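Inositol monophosphatase family protein (Staphylococcus aureus, PDB 5I3S) probably hydrolyses inositol monophosphate or related sugar phosphates, as other members of the inositol monophosphatase family do with the help of metal ions. Local coordinates at residues A[11-16]-A[46-51]; A[16-21]-A[116-121]; A[36-41]-A[83-88]; A[179-184]-A[188-193]. One frame throughout, in Å; residues are numbered along the deposited sequence.

Contact 1: A[11-16]-A[46-51]; sequences IQEAGI and EDFIFD
Across 11-16, on helix 2-24, and 46-51, on helix 37-56, the nearest CA atoms are those of Ala14 and Ile49, 7.1 Å apart. The two short axes approach to 10.3 Å and run roughly antiparallel, with 151° between their directions. The methyl of Ala14 is the small element of the interface, and two larger side chains of the partner helix converge on it. Phe48 comes at it obliquely, CD2 lying 3.8 Å from Ala14 CB. The next ring atom, CE2, slants across the backbone of the same residue, 3.7 Å from Ala14 N, so the ring packs against main chain as well as against the methyl. A chi1 of 171° sets the Phe48 ring trans to its own amide nitrogen and carries it across to the opposing helix. Ile49 closes on the same methyl with its longer branch, CG1 standing 4.0 Å from Ala14 CB. At the outer margin, Glu13 crosses the Phe48 side chain at about a right angle. It touches through its aliphatic part, CG coming 4.2 Å from Phe48 CZ; the carboxylate plane is turned 78° from the ring. The contact between these segments is thus made by carbon packing, with one small side chain set between two larger ones. On the sheet side, Ile100 of strand 99-106 touches Ala14, Ile49 and Ile11, joining both helices to the seven-stranded sheet. Leu10 and Arg17, which flank 11-16 in helix 2-24, also pack against Phe48.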
loop_
_atom_site.group_PDB
_atom_site.type_symbol
_atom_site.label_atom_id
_atom_site.label_comp_id
_atom_site.label_asym_id
_atom_site.label_seq_id
_atom_site.Cartn_x
_atom_site.Cartn_y
_atom_site.Cartn_z
ATOM N N ILE A 11 7.401 -23.649 -3.598
ATOM C CA ILE A 11 7.380 -22.187 -3.402
ATOM C C ILE A 11 7.432 -21.845 -1.896
ATOM O O ILE A 11 8.143 -20.924 -1.498
ATOM C CB ILE A 11 6.228 -21.510 -4.177
ATOM C CG1 ILE A 11 6.469 -20.012 -4.309
ATOM C CG2 ILE A 11 4.873 -21.834 -3.577
ATOM C CD1 ILE A 11 5.426 -19.321 -5.177
ATOM N N GLN A 12 6.711 -22.622 -1.087
ATOM C CA GLN A 12 6.693 -22.469 0.368
ATOM C C GLN A 12 8.067 -22.731 0.985
ATOM O O GLN A 12 8.562 -21.959 1.795
ATOM C CB GLN A 12 5.638 -23.372 0.983
ATOM C CG GLN A 12 4.248 -22.837 0.773
ATOM C CD GLN A 12 3.156 -23.847 1.128
ATOM O OE1 GLN A 12 2.888 -24.804 0.377
ATOM N NE2 GLN A 12 2.502 -23.626 2.252
ATOM N N GLU A 13 8.711 -23.776 0.522
ATOM C CA GLU A 13 10.024 -24.127 0.992
ATOM C C GLU A 13 11.073 -23.060 0.588
ATOM O O GLU A 13 11.927 -22.671 1.408
ATOM C CB GLU A 13 10.330 -25.561 0.492
ATOM C CG GLU A 13 11.566 -26.246 1.070
ATOM C CD GLU A 13 11.693 -26.110 2.561
ATOM O OE1 GLU A 13 10.720 -26.425 3.276
ATOM O OE2 GLU A 13 12.774 -25.653 3.003
ATOM N N ALA A 14 10.988 -22.561 -0.650
ATOM C CA ALA A 14 11.797 -21.407 -1.101
ATOM C C ALA A 14 11.538 -20.169 -0.235
ATOM O O ALA A 14 12.434 -19.369 -0.033
ATOM C CB ALA A 14 11.521 -21.084 -2.555
ATOM N N GLY A 15 10.316 -20.003 0.276
ATOM C CA GLY A 15 10.028 -18.894 1.208
ATOM C C GLY A 15 10.822 -19.024 2.510
ATOM O O GLY A 15 11.458 -18.069 2.956
ATOM N N ILE A 16 10.812 -20.238 3.087
ATOM C CA ILE A 16 11.604 -20.535 4.281
ATOM C C ILE A 16 13.090 -20.215 4.108
ATOM O O ILE A 16 13.719 -19.664 5.006
ATOM C CB ILE A 16 11.346 -21.975 4.771
ATOM C CG1 ILE A 16 9.945 -22.018 5.380
ATOM C CG2 ILE A 16 12.379 -22.438 5.791
ATOM C CD1 ILE A 16 9.475 -23.375 5.833
ATOM N N GLU A 46 16.274 -18.172 -6.953
ATOM C CA GLU A 46 16.019 -18.709 -8.329
ATOM C C GLU A 46 16.812 -19.997 -8.606
ATOM O O GLU A 46 16.283 -20.941 -9.223
ATOM C CB GLU A 46 16.255 -17.685 -9.464
ATOM C CG GLU A 46 15.872 -18.269 -10.837
ATOM C CD GLU A 46 15.393 -17.248 -11.857
ATOM O OE1 GLU A 46 14.838 -16.200 -11.474
ATOM O OE2 GLU A 46 15.560 -17.507 -13.065
ATOM N N ASP A 47 18.056 -20.043 -8.154
ATOM C CA ASP A 47 18.891 -21.264 -8.313
ATOM C C ASP A 47 18.298 -22.464 -7.582
ATOM O O ASP A 47 18.325 -23.569 -8.123
ATOM C CB ASP A 47 20.330 -21.015 -7.844
ATOM C CG ASP A 47 21.100 -20.141 -8.795
ATOM O OD1 ASP A 47 20.705 -20.115 -9.983
ATOM O OD2 ASP A 47 22.091 -19.501 -8.379
ATOM N N PHE A 48 17.742 -22.246 -6.385
ATOM C CA PHE A 48 17.028 -23.311 -5.666
ATOM C C PHE A 48 15.819 -23.749 -6.463
ATOM O O PHE A 48 15.625 -24.934 -6.654
ATOM C CB PHE A 48 16.571 -22.858 -4.257
ATOM C CG PHE A 48 15.649 -23.843 -3.576
ATOM C CD1 PHE A 48 16.113 -25.103 -3.165
ATOM C CD2 PHE A 48 14.312 -23.538 -3.348
ATOM C CE1 PHE A 48 15.257 -26.019 -2.530
ATOM C CE2 PHE A 48 13.467 -24.443 -2.702
ATOM C CZ PHE A 48 13.938 -25.691 -2.314
ATOM N N ILE A 49 15.012 -22.787 -6.922
ATOM C CA ILE A 49 13.770 -23.105 -7.680
ATOM C C ILE A 49 14.069 -23.783 -9.025
ATOM O O ILE A 49 13.470 -24.806 -9.350
ATOM C CB ILE A 49 12.865 -21.873 -7.854
ATOM C CG1 ILE A 49 12.323 -21.428 -6.479
ATOM C CG2 ILE A 49 11.706 -22.161 -8.796
ATOM C CD1 ILE A 49 11.772 -20.007 -6.456
ATOM N N PHE A 50 15.011 -23.222 -9.774
ATOM C CA PHE A 50 15.509 -23.850 -10.992
ATOM C C PHE A 50 15.985 -25.315 -10.764
ATOM O O PHE A 50 15.539 -26.252 -11.441
ATOM C CB PHE A 50 16.641 -22.972 -11.545
ATOM C CG PHE A 50 17.332 -23.544 -12.745
ATOM C CD1 PHE A 50 16.633 -23.732 -13.939
ATOM C CD2 PHE A 50 18.697 -23.874 -12.692
ATOM C CE1 PHE A 50 17.268 -24.259 -15.059
ATOM C CE2 PHE A 50 19.339 -24.391 -13.809
ATOM C CZ PHE A 50 18.619 -24.582 -14.997
ATOM N N ASP A 51 16.850 -25.515 -9.780
ATOM C CA ASP A 51 17.499 -26.827 -9.593
ATOM C C ASP A 51 16.569 -27.893 -9.135
ATOM O O ASP A 51 16.726 -29.034 -9.501
ATOM C CB ASP A 51 18.658 -26.762 -8.601
ATOM C CG ASP A 51 19.806 -25.970 -9.114
ATOM O OD1 ASP A 51 19.947 -25.825 -10.354
ATOM O OD2 ASP A 51 20.565 -25.466 -8.256
#

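Contact 2: A[16-21]-A[116-121]; sequences IRIKQL and YDVMAD
Ile18 and Lys19, on helix 2-24, face Val118 and Met119 in the hairpin turn that follows strand 109-117, with the CA pairs Ile18-Val118 and Lys19-Met119 each 7.9 Å apart. Val118 presents its CG1 branch to the helix, where it lies 3.9 Å from Lys19 CG, with Ile18 a looser neighbour. The lysine then runs past the methionine in the opposite sense, alongside rather than end-on, and its CD comes 3.7 Å from Met119 SD. Bends at each of its last three torsions, the first at chi2 -140°, turn the ammonium away from the methionine, toward a water on the Tyr116 side. Lys19 NZ donates to this water at 3.2 Å. The water spends its own hydrogens on the turn, giving one to Tyr116 OH at 2.9 Å and the other to Val118 O at 3.1 Å. Tyr116 OH in turn donates to Asp121 OD1 over 2.7 Å, reaching the carboxylate from 49° above its plane, while Val118 CA sits over the centre of one face of the tyrosine ring. The chemistry is therefore divided: hydrocarbon and sulfur make the direct touch, and a relay of donors from ammonium to carboxylate makes the polar one. Lys19 NZ and Asp121 OD2, 6.6 Å apart, are too distant to pair directly; water and phenol connect the two groups, and their attraction is probably modest.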
loop_
_atom_site.group_PDB
_atom_site.type_symbol
_atom_site.label_atom_id
_atom_site.label_comp_id
_atom_site.label_asym_id
_atom_site.label_seq_id
_atom_site.Cartn_x
_atom_site.Cartn_y
_atom_site.Cartn_z
ATOM N N ILE A 16 10.812 -20.238 3.087
ATOM C CA ILE A 16 11.604 -20.535 4.281
ATOM C C ILE A 16 13.090 -20.215 4.108
ATOM O O ILE A 16 13.719 -19.664 5.006
ATOM C CB ILE A 16 11.346 -21.975 4.771
ATOM C CG1 ILE A 16 9.945 -22.018 5.380
ATOM C CG2 ILE A 16 12.379 -22.438 5.791
ATOM C CD1 ILE A 16 9.475 -23.375 5.833
ATOM N N ARG A 17 13.635 -20.536 2.946
ATOM C CA ARG A 17 15.025 -20.175 2.654
ATOM C C ARG A 17 15.272 -18.687 2.487
ATOM O O ARG A 17 16.371 -18.239 2.820
ATOM C CB ARG A 17 15.535 -20.927 1.444
ATOM C CG ARG A 17 15.587 -22.412 1.723
ATOM C CD ARG A 17 15.711 -23.205 0.440
ATOM N NE ARG A 17 17.049 -23.101 -0.158
ATOM C CZ ARG A 17 17.916 -24.111 -0.324
ATOM N NH1 ARG A 17 17.643 -25.360 0.061
ATOM N NH2 ARG A 17 19.087 -23.863 -0.886
ATOM N N ILE A 18 14.284 -17.934 1.981
ATOM C CA ILE A 18 14.384 -16.465 1.988
ATOM C C ILE A 18 14.484 -15.899 3.423
ATOM O O ILE A 18 15.381 -15.118 3.695
ATOM C CB ILE A 18 13.241 -15.741 1.205
ATOM C CG1 ILE A 18 13.441 -15.952 -0.284
ATOM C CG2 ILE A 18 13.222 -14.242 1.500
ATOM C CD1 ILE A 18 12.457 -15.226 -1.175
ATOM N N LYS A 19 13.604 -16.331 4.325
ATOM C CA LYS A 19 13.674 -15.867 5.749
ATOM C C LYS A 19 14.996 -16.269 6.453
ATOM O O LYS A 19 15.549 -15.500 7.223
ATOM C CB LYS A 19 12.450 -16.316 6.576
ATOM C CG LYS A 19 11.115 -16.055 5.882
ATOM C CD LYS A 19 9.990 -15.549 6.780
ATOM C CE LYS A 19 9.580 -16.514 7.887
ATOM N NZ LYS A 19 9.511 -17.944 7.477
ATOM N N GLN A 20 15.500 -17.461 6.170
ATOM C CA GLN A 20 16.809 -17.884 6.677
ATOM C C GLN A 20 17.951 -16.979 6.218
ATOM O O GLN A 20 18.818 -16.635 7.035
ATOM C CB GLN A 20 17.126 -19.329 6.270
ATOM C CG GLN A 20 16.473 -20.338 7.181
ATOM C CD GLN A 20 16.484 -21.749 6.620
ATOM O OE1 GLN A 20 17.164 -22.063 5.635
ATOM N NE2 GLN A 20 15.715 -22.607 7.247
ATOM N N LEU A 21 17.953 -16.610 4.932
ATOM C CA LEU A 21 18.963 -15.697 4.428
ATOM C C LEU A 21 18.854 -14.308 5.069
ATOM O O LEU A 21 19.884 -13.713 5.440
ATOM C CB LEU A 21 19.005 -15.664 2.890
ATOM C CG LEU A 21 19.605 -16.959 2.288
ATOM C CD1 LEU A 21 19.299 -17.125 0.810
ATOM C CD2 LEU A 21 21.113 -17.070 2.489
ATOM N N TYR A 116 3.316 -16.027 -3.352
ATOM C CA TYR A 116 3.567 -16.369 -1.953
ATOM C C TYR A 116 4.047 -15.162 -1.238
ATOM O O TYR A 116 5.136 -14.683 -1.541
ATOM C CB TYR A 116 4.601 -17.495 -1.815
ATOM C CG TYR A 116 4.840 -17.993 -0.389
ATOM C CD1 TYR A 116 3.800 -18.039 0.555
ATOM C CD2 TYR A 116 6.086 -18.476 0.012
ATOM C CE1 TYR A 116 4.013 -18.516 1.856
ATOM C CE2 TYR A 116 6.288 -18.944 1.301
ATOM C CZ TYR A 116 5.241 -18.954 2.219
ATOM O OH TYR A 116 5.432 -19.390 3.495
ATOM N N ASP A 117 3.223 -14.636 -0.334
ATOM C CA ASP A 117 3.584 -13.449 0.446
ATOM C C ASP A 117 4.440 -14.012 1.582
ATOM O O ASP A 117 3.934 -14.507 2.573
ATOM C CB ASP A 117 2.334 -12.676 0.954
ATOM C CG ASP A 117 2.675 -11.429 1.762
ATOM O OD1 ASP A 117 3.797 -11.354 2.356
ATOM O OD2 ASP A 117 1.816 -10.521 1.831
ATOM N N VAL A 118 5.734 -13.982 1.370
ATOM C CA VAL A 118 6.669 -14.697 2.204
ATOM C C VAL A 118 6.575 -14.255 3.680
ATOM O O VAL A 118 6.534 -15.114 4.551
ATOM C CB VAL A 118 8.123 -14.501 1.714
ATOM C CG1 VAL A 118 9.106 -15.104 2.699
ATOM C CG2 VAL A 118 8.296 -15.116 0.325
ATOM N N MET A 119 6.524 -12.943 3.941
ATOM C CA MET A 119 6.573 -12.473 5.294
ATOM C C MET A 119 5.266 -12.598 6.054
ATOM O O MET A 119 5.297 -12.611 7.283
ATOM C CB MET A 119 7.180 -11.074 5.409
ATOM C CG MET A 119 8.614 -10.971 4.902
ATOM S SD MET A 119 9.884 -12.183 5.357
ATOM C CE MET A 119 10.058 -11.661 7.063
ATOM N N ALA A 120 4.132 -12.737 5.382
ATOM C CA ALA A 120 2.886 -13.077 6.096
ATOM C C ALA A 120 2.586 -14.571 6.115
ATOM O O ALA A 120 1.619 -15.004 6.721
ATOM C CB ALA A 120 1.742 -12.349 5.475
ATOM N N ASP A 121 3.390 -15.369 5.454
ATOM C CA ASP A 121 3.064 -16.789 5.205
ATOM C C ASP A 121 1.666 -16.993 4.579
ATOM O O ASP A 121 0.818 -17.754 5.115
ATOM C CB ASP A 121 3.256 -17.643 6.509
ATOM C CG ASP A 121 3.247 -19.177 6.251
ATOM O OD1 ASP A 121 3.322 -19.682 5.077
ATOM O OD2 ASP A 121 3.166 -19.911 7.266
HETATM O O HOH W 1 7.462 -17.990 4.981
#

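Contact 3: A[36-41]-A[83-88]; sequences DLVTNV and DPIDGT
Val38, Val41, Ile85 and Thr88 form a largely buried apolar contact that sets the first turn of helix 37-56 against the DPIDGT sequence, the signature of the inositol monophosphatase family. The nearest CA atoms are those of Val38 and Thr88, 6.9 Å apart. Ile85 is the central probe. With chi2 at 160° its longer branch is extended, which carries CD1 to the helix, 3.7 Å from Val41 CG1; the two side chains cross at about a right angle. The same methyl lies 3.9 Å from Val38 O and 4.2 Å from Val38 CG2, so it touches main chain as well as side chains. Val38 CG2 also has a second neighbour, Thr88 CB at 3.9 Å, again met crosswise, the threonine using its carbon side. Gly87, with a positive phi of 97°, makes the turn just before helix 88-94 and delivers Thr88 to this position. Phe91 of that helix packs on both Val38 and Ile85, while Ile18 of helix 2-24 packs on Val41 and Ile85. The carboxylates of Asp83 and Asp86, on the other hand, gather near Asp208, an arrangement consistent with the metal site seen in relatives. What follows is a division of labour within one short sequence: Ile85 and Thr88 secure it to the helix through carbon contacts, while its acidic residues are held toward the probable catalytic centre.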
loop_
_atom_site.group_PDB
_atom_site.type_symbol
_atom_site.label_atom_id
_atom_site.label_comp_id
_atom_site.label_asym_id
_atom_site.label_seq_id
_atom_site.Cartn_x
_atom_site.Cartn_y
_atom_site.Cartn_z
ATOM N N ASP A 36 22.787 -5.007 -1.530
ATOM C CA ASP A 36 23.513 -6.268 -1.922
ATOM C C ASP A 36 22.862 -7.598 -1.432
ATOM O O ASP A 36 23.033 -8.643 -2.067
ATOM C CB ASP A 36 24.987 -6.241 -1.437
ATOM C CG ASP A 36 25.937 -5.508 -2.393
ATOM O OD1 ASP A 36 27.159 -5.637 -2.192
ATOM O OD2 ASP A 36 25.494 -4.828 -3.345
ATOM N N LEU A 37 22.140 -7.563 -0.307
ATOM C CA LEU A 37 21.412 -8.741 0.173
ATOM C C LEU A 37 20.318 -9.226 -0.803
ATOM O O LEU A 37 20.146 -10.445 -1.015
ATOM C CB LEU A 37 20.796 -8.463 1.543
ATOM C CG LEU A 37 19.991 -9.599 2.178
ATOM C CD1 LEU A 37 20.828 -10.863 2.494
ATOM C CD2 LEU A 37 19.329 -9.047 3.428
ATOM N N VAL A 38 19.616 -8.281 -1.422
ATOM C CA VAL A 38 18.502 -8.611 -2.312
ATOM C C VAL A 38 18.933 -9.300 -3.609
ATOM O O VAL A 38 18.303 -10.289 -4.011
ATOM C CB VAL A 38 17.578 -7.389 -2.567
ATOM C CG1 VAL A 38 18.243 -6.304 -3.441
ATOM C CG2 VAL A 38 16.249 -7.847 -3.152
ATOM N N THR A 39 19.998 -8.794 -4.248
ATOM C CA THR A 39 20.655 -9.483 -5.359
ATOM C C THR A 39 21.036 -10.895 -4.941
ATOM O O THR A 39 20.711 -11.845 -5.647
ATOM C CB THR A 39 21.939 -8.773 -5.822
ATOM O OG1 THR A 39 21.737 -7.365 -5.762
ATOM C CG2 THR A 39 22.294 -9.172 -7.259
ATOM N N ASN A 40 21.675 -11.027 -3.773
ATOM C CA ASN A 40 22.140 -12.336 -3.309
ATOM C C ASN A 40 20.990 -13.303 -3.030
ATOM O O ASN A 40 21.032 -14.448 -3.514
ATOM C CB ASN A 40 23.097 -12.222 -2.109
ATOM C CG ASN A 40 24.550 -11.954 -2.530
ATOM O OD1 ASN A 40 24.824 -11.429 -3.620
ATOM N ND2 ASN A 40 25.493 -12.309 -1.648
ATOM N N VAL A 41 19.973 -12.840 -2.289
ATOM C CA VAL A 41 18.745 -13.661 -2.041
ATOM C C VAL A 41 17.968 -13.985 -3.325
ATOM O O VAL A 41 17.438 -15.099 -3.459
ATOM C CB VAL A 41 17.819 -13.041 -0.965
ATOM C CG1 VAL A 41 16.503 -13.818 -0.805
ATOM C CG2 VAL A 41 18.523 -13.040 0.363
ATOM N N ASP A 83 9.351 -15.285 -10.698
ATOM C CA ASP A 83 10.039 -14.143 -10.064
ATOM C C ASP A 83 10.395 -14.542 -8.621
ATOM O O ASP A 83 9.508 -14.635 -7.739
ATOM C CB ASP A 83 9.209 -12.843 -10.094
ATOM C CG ASP A 83 10.075 -11.580 -9.800
ATOM O OD1 ASP A 83 11.222 -11.726 -9.357
ATOM O OD2 ASP A 83 9.595 -10.438 -9.962
ATOM N N PRO A 84 11.672 -14.835 -8.384
ATOM C CA PRO A 84 12.153 -15.134 -7.026
ATOM C C PRO A 84 11.743 -14.076 -6.006
ATOM O O PRO A 84 11.260 -14.469 -4.967
ATOM C CB PRO A 84 13.685 -15.234 -7.195
ATOM C CG PRO A 84 13.941 -14.628 -8.532
ATOM C CD PRO A 84 12.760 -15.019 -9.357
ATOM N N ILE A 85 11.877 -12.776 -6.318
ATOM C CA ILE A 85 11.429 -11.683 -5.443
ATOM C C ILE A 85 10.743 -10.586 -6.254
ATOM O O ILE A 85 11.407 -9.788 -6.897
ATOM C CB ILE A 85 12.589 -11.069 -4.643
ATOM C CG1 ILE A 85 13.287 -12.123 -3.745
ATOM C CG2 ILE A 85 12.117 -9.902 -3.772
ATOM C CD1 ILE A 85 14.712 -11.717 -3.314
ATOM N N ASP A 86 9.410 -10.569 -6.245
ATOM C CA ASP A 86 8.654 -9.492 -6.800
ATOM C C ASP A 86 8.320 -8.435 -5.734
ATOM O O ASP A 86 7.606 -8.731 -4.767
ATOM C CB ASP A 86 7.334 -9.990 -7.430
ATOM C CG ASP A 86 6.670 -8.895 -8.301
ATOM O OD1 ASP A 86 7.390 -8.036 -8.846
ATOM O OD2 ASP A 86 5.445 -8.854 -8.408
ATOM N N GLY A 87 8.773 -7.205 -5.972
ATOM C CA GLY A 87 8.821 -6.186 -4.980
ATOM C C GLY A 87 10.189 -6.060 -4.314
ATOM O O GLY A 87 10.285 -5.966 -3.075
ATOM N N THR A 88 11.247 -6.000 -5.118
ATOM C CA THR A 88 12.584 -5.940 -4.532
ATOM C C THR A 88 12.795 -4.676 -3.671
ATOM O O THR A 88 13.440 -4.738 -2.619
ATOM C CB THR A 88 13.718 -6.067 -5.595
ATOM O OG1 THR A 88 13.481 -5.139 -6.632
ATOM C CG2 THR A 88 13.733 -7.424 -6.267
#

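Contact 4: A[179-184]-A[188-193]; sequences RAYGSA and IVSVAT
Ala184 and Ile188 belong to the opening turn of helix 184-193, an N-capped helix entered from the loop that follows strand 177-179. Ser183 is the N-cap, its OG making a weak bond to Leu186 N. Gly182, at a phi of 91°, turns the chain just before it, and Glu187 reaches back to the loop by accepting a bond from Tyr181 N. The hydrogen bond across the segments joins Ile188 N to Ala184 O at 2.9 Å, with an N-H...O angle of 155°, the donor tilted 21° from the carbonyl plane. A phosphate ion lies about 5 Å from the side chain of Ala184; it probably came from the crystallisation liquor, yet its place near a helix N-terminus is consistent with a phosphate-binding pocket. Two residues after Ile188, Ser190 approaches the Tyr181 ring obliquely, Ser190 OG 4.4 Å from Tyr181 CE2. Neither hydroxyl is used across this gap: Ser190 OG is hydrogen-bonded to Leu186 O, and Tyr181 OH to Gln94 of the second subunit, which ties the loop to the dimer interface. The isoleucine also leans on the carbonyl it bonds, for Ile188 CG1 lies only 3.2 Å from Ala184 O.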
loop_
_atom_site.group_PDB
_atom_site.type_symbol
_atom_site.label_atom_id
_atom_site.label_comp_id
_atom_site.label_asym_id
_atom_site.label_seq_id
_atom_site.Cartn_x
_atom_site.Cartn_y
_atom_site.Cartn_z
ATOM N N ARG A 179 -4.261 3.798 -4.757
ATOM C CA ARG A 179 -3.346 3.075 -3.896
ATOM C C ARG A 179 -2.165 2.596 -4.745
ATOM O O ARG A 179 -2.264 2.526 -5.955
ATOM C CB ARG A 179 -4.052 1.843 -3.291
ATOM C CG ARG A 179 -5.315 2.127 -2.514
ATOM C CD ARG A 179 -4.992 2.836 -1.189
ATOM N NE ARG A 179 -6.189 3.086 -0.396
ATOM C CZ ARG A 179 -6.946 4.172 -0.448
ATOM N NH1 ARG A 179 -6.661 5.210 -1.262
ATOM N NH2 ARG A 179 -7.996 4.253 0.361
ATOM N N ALA A 180 -1.054 2.250 -4.094
ATOM C CA ALA A 180 0.096 1.634 -4.748
ATOM C C ALA A 180 0.961 0.983 -3.694
ATOM O O ALA A 180 1.380 1.635 -2.721
ATOM C CB ALA A 180 0.926 2.693 -5.500
ATOM N N TYR A 181 1.244 -0.288 -3.900
ATOM C CA TYR A 181 1.834 -1.152 -2.882
ATOM C C TYR A 181 3.200 -1.632 -3.243
ATOM O O TYR A 181 3.939 -2.075 -2.383
ATOM C CB TYR A 181 0.900 -2.332 -2.616
ATOM C CG TYR A 181 -0.515 -1.926 -2.157
ATOM C CD1 TYR A 181 -0.718 -1.155 -1.007
ATOM C CD2 TYR A 181 -1.641 -2.367 -2.829
ATOM C CE1 TYR A 181 -2.005 -0.809 -0.570
ATOM C CE2 TYR A 181 -2.931 -2.026 -2.409
ATOM C CZ TYR A 181 -3.107 -1.232 -1.284
ATOM O OH TYR A 181 -4.382 -0.906 -0.889
ATOM N N GLY A 182 3.553 -1.560 -4.524
ATOM C CA GLY A 182 4.942 -1.739 -4.947
ATOM C C GLY A 182 5.301 -3.179 -5.297
ATOM O O GLY A 182 6.471 -3.433 -5.558
ATOM N N SER A 183 4.331 -4.105 -5.263
ATOM C CA SER A 183 4.537 -5.457 -5.757
ATOM C C SER A 183 3.471 -5.897 -6.747
ATOM O O SER A 183 2.378 -6.281 -6.358
ATOM C CB SER A 183 4.510 -6.441 -4.618
ATOM O OG SER A 183 4.508 -7.747 -5.166
ATOM N N ALA A 184 3.817 -5.933 -8.023
ATOM C CA ALA A 184 2.855 -6.188 -9.065
ATOM C C ALA A 184 2.061 -7.466 -8.880
ATOM O O ALA A 184 0.835 -7.458 -9.039
ATOM C CB ALA A 184 3.523 -6.143 -10.423
ATOM N N ILE A 188 -2.016 -7.592 -8.307
ATOM C CA ILE A 188 -2.914 -8.384 -9.151
ATOM C C ILE A 188 -3.720 -9.323 -8.226
ATOM O O ILE A 188 -4.905 -9.457 -8.372
ATOM C CB ILE A 188 -2.081 -9.163 -10.200
ATOM C CG1 ILE A 188 -1.453 -8.219 -11.215
ATOM C CG2 ILE A 188 -2.889 -10.259 -10.913
ATOM C CD1 ILE A 188 -0.418 -8.915 -12.104
ATOM N N VAL A 189 -3.082 -9.952 -7.254
ATOM C CA VAL A 189 -3.840 -10.667 -6.208
ATOM C C VAL A 189 -4.811 -9.763 -5.407
ATOM O O VAL A 189 -5.910 -10.218 -5.092
ATOM C CB VAL A 189 -2.902 -11.403 -5.249
ATOM C CG1 VAL A 189 -3.610 -11.844 -3.974
ATOM C CG2 VAL A 189 -2.294 -12.582 -5.963
ATOM N N SER A 190 -4.440 -8.514 -5.078
ATOM C CA SER A 190 -5.396 -7.585 -4.469
ATOM C C SER A 190 -6.623 -7.383 -5.330
ATOM O O SER A 190 -7.725 -7.167 -4.809
ATOM C CB SER A 190 -4.786 -6.224 -4.226
ATOM O OG SER A 190 -3.713 -6.305 -3.335
ATOM N N VAL A 191 -6.480 -7.443 -6.653
ATOM C CA VAL A 191 -7.696 -7.455 -7.491
ATOM C C VAL A 191 -8.464 -8.777 -7.313
ATOM O O VAL A 191 -9.676 -8.779 -7.126
ATOM C CB VAL A 191 -7.407 -7.081 -8.957
ATOM C CG1 VAL A 191 -8.701 -6.927 -9.769
ATOM C CG2 VAL A 191 -6.679 -5.739 -9.018
ATOM N N ALA A 192 -7.764 -9.893 -7.368
ATOM C CA ALA A 192 -8.418 -11.168 -7.163
ATOM C C ALA A 192 -9.164 -11.277 -5.826
ATOM O O ALA A 192 -10.213 -11.901 -5.809
ATOM C CB ALA A 192 -7.449 -12.327 -7.307
ATOM N N THR A 193 -8.636 -10.693 -4.743
ATOM C CA THR A 193 -9.295 -10.736 -3.434
ATOM C C THR A 193 -10.337 -9.666 -3.232
ATOM O O THR A 193 -11.023 -9.691 -2.222
ATOM C CB THR A 193 -8.288 -10.599 -2.250
ATOM O OG1 THR A 193 -7.556 -9.374 -2.366
ATOM C CG2 THR A 193 -7.290 -11.787 -2.222
#

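Contacts 1, 2 and 3 form one continuous cluster, with helix 2-24 serving the first two and helix 37-56 the first and third. Contacts 1 and 2 share Ile16 and meet where Phe48 CD1 lies 3.5 Å from Arg17 CZ. Ile18 carries the packing on to contact 3, its CG1 3.8 Å from Val41 CG1 and its CD1 4.1 Å from Ile85 CG1. Contact 4 stands apart, its centre about 23 Å from that of contact 1 and about 19 Å from that of contact 2, touching neither, but it joins contact 3 through Ser183 OG, 3.3 Å from Asp86 O in a probable hydrogen bond. The presumed metal-binding acids and the phosphate-side helix start are thus linked directly.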